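Side-chain contact in tRNA (adenine(58)-N(1))-methyltransferase TrmI (Thermus thermophilus, PDB 2PWY), which catalyses the S-adenosyl-L-methionine-dependent methylation of adenosine 58 in tRNA to N(1)-methyladenosine and is required for growth at extreme temperatures: residues A[114-119]-A[143-148]. Sequence-based numbering, arbitrary orientation.
Sequences LARAVG and AFWQVE
In the Rossmann-like methyltransferase domain, the C-terminal end of helix 109-118 packs through Ala-115 and Arg-116 against Phe-144 and Trp-145, where the chain leaves helix 131-144 and heads for strand 150-154. The indole of Trp-145 is the main link. Its CG lies anti to the backbone N (chi1 177°), which carries the ring across to the neighbouring helix. There the Ala-115 methyl meets the pyrrole part, with CB 3.5 Å from Trp-145 NE1, while Trp-145 CZ2 lies 3.5 Å from Ala-115 O. Farther along the benzo part, Trp-145 CZ3 lies 4.1 Å from Arg-116 CG. Val-147 CB sits toward the rim of the indole, on the face opposite the one turned to Arg-116 N.

Beyond the tryptophan, the extended Arg-116 chain brings NH2 to the edge of the Phe-144 ring, 3.9 Å from CE2, with guanidinium and ring planes 33° apart. That NH2 also forms a salt bridge with Asp-93 of the second subunit, while Tyr-69 stacks on the Phe-144 ring. Asn-149 accepts a hydrogen bond from Trp-145 NE1 and donates to Ala-115 O and Gly-119 O, tying the indole N-H to two carbonyls at the helix end.

Were Trp-145 replaced by an alanine, a gap would probably open beside the Ala-115 methyl and Asn-149 OD1 would lose its indole donor. With no hydrogen bond directly between them, the segments are held by van der Waals contact of the indole with Ala-115 and Arg-116, by the guanidinium at the Phe-144 edge, and by the polar bridge through Asn-149.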
# COMPACT_ATOMS: atom_id res chain seq x y z
N LEU A 114 25.09 -7.81 -0.50
CA LEU A 114 25.50 -9.22 -0.57
C LEU A 114 26.80 -9.49 0.21
O LEU A 114 26.93 -10.49 0.94
CB LEU A 114 25.65 -9.66 -2.04
CG LEU A 114 24.39 -9.61 -2.93
CD1 LEU A 114 24.79 -9.99 -4.37
CD2 LEU A 114 23.26 -10.48 -2.41
N ALA A 115 27.76 -8.58 0.07
CA ALA A 115 29.07 -8.71 0.70
C ALA A 115 29.00 -8.63 2.23
O ALA A 115 29.68 -9.38 2.91
CB ALA A 115 30.03 -7.65 0.14
N ARG A 116 28.16 -7.74 2.77
CA ARG A 116 27.90 -7.72 4.21
C ARG A 116 27.31 -9.02 4.69
O ARG A 116 27.69 -9.52 5.76
CB ARG A 116 26.91 -6.63 4.58
CG ARG A 116 27.51 -5.24 4.66
CD ARG A 116 26.47 -4.31 5.24
NE ARG A 116 27.07 -3.03 5.55
CZ ARG A 116 26.43 -2.01 6.11
NH1 ARG A 116 25.14 -2.12 6.42
NH2 ARG A 116 27.09 -0.89 6.36
N ALA A 117 26.34 -9.55 3.94
CA ALA A 117 25.61 -10.74 4.34
C ALA A 117 26.48 -11.99 4.43
O ALA A 117 26.33 -12.77 5.36
CB ALA A 117 24.41 -10.99 3.42
N VAL A 118 27.41 -12.16 3.51
CA VAL A 118 28.20 -13.40 3.50
C VAL A 118 29.50 -13.25 4.28
O VAL A 118 30.10 -14.24 4.70
CB VAL A 118 28.45 -13.93 2.06
CG1 VAL A 118 27.13 -14.12 1.31
CG2 VAL A 118 29.37 -13.01 1.27
N GLY A 119 29.93 -12.00 4.46
CA GLY A 119 31.09 -11.68 5.31
C GLY A 119 32.44 -12.17 4.81
O GLY A 119 32.56 -12.73 3.73
N ALA A 143 35.41 1.95 -2.10
CA ALA A 143 35.37 3.21 -1.35
C ALA A 143 34.63 3.06 -0.02
O ALA A 143 34.79 3.90 0.88
CB ALA A 143 34.72 4.31 -2.19
N PHE A 144 33.83 2.00 0.10
CA PHE A 144 32.94 1.82 1.25
C PHE A 144 33.27 0.57 2.07
O PHE A 144 32.97 0.51 3.26
CB PHE A 144 31.50 1.72 0.75
CG PHE A 144 30.47 1.88 1.82
CD1 PHE A 144 30.13 3.15 2.28
CD2 PHE A 144 29.81 0.78 2.36
CE1 PHE A 144 29.15 3.32 3.27
CE2 PHE A 144 28.85 0.94 3.35
CZ PHE A 144 28.51 2.21 3.80
N TRP A 145 33.91 -0.40 1.42
CA TRP A 145 34.05 -1.75 1.95
C TRP A 145 35.43 -2.29 1.61
O TRP A 145 35.78 -2.40 0.43
CB TRP A 145 32.97 -2.62 1.30
CG TRP A 145 32.92 -4.10 1.62
CD1 TRP A 145 33.25 -5.11 0.78
CD2 TRP A 145 32.46 -4.73 2.84
NE1 TRP A 145 33.03 -6.33 1.38
CE2 TRP A 145 32.55 -6.13 2.64
CE3 TRP A 145 31.97 -4.24 4.06
CZ2 TRP A 145 32.20 -7.05 3.63
CZ3 TRP A 145 31.62 -5.17 5.06
CH2 TRP A 145 31.73 -6.56 4.82
N GLN A 146 36.19 -2.62 2.65
CA GLN A 146 37.58 -3.02 2.49
C GLN A 146 37.82 -4.54 2.56
O GLN A 146 38.94 -5.00 2.34
CB GLN A 146 38.46 -2.28 3.52
N VAL A 147 36.77 -5.30 2.87
CA VAL A 147 36.88 -6.76 2.99
C VAL A 147 36.96 -7.38 1.59
O VAL A 147 36.13 -7.09 0.73
CB VAL A 147 35.69 -7.35 3.80
CG1 VAL A 147 35.74 -8.87 3.82
CG2 VAL A 147 35.67 -6.79 5.23
N GLU A 148 37.97 -8.23 1.38
CA GLU A 148 38.24 -8.81 0.06
C GLU A 148 37.43 -10.10 -0.16
O GLU A 148 37.98 -11.18 -0.36
CB GLU A 148 39.75 -9.02 -0.13
CG GLU A 148 40.52 -7.69 -0.26
CD GLU A 148 42.03 -7.82 -0.11
OE1 GLU A 148 42.54 -8.93 0.20
OE2 GLU A 148 42.72 -6.79 -0.29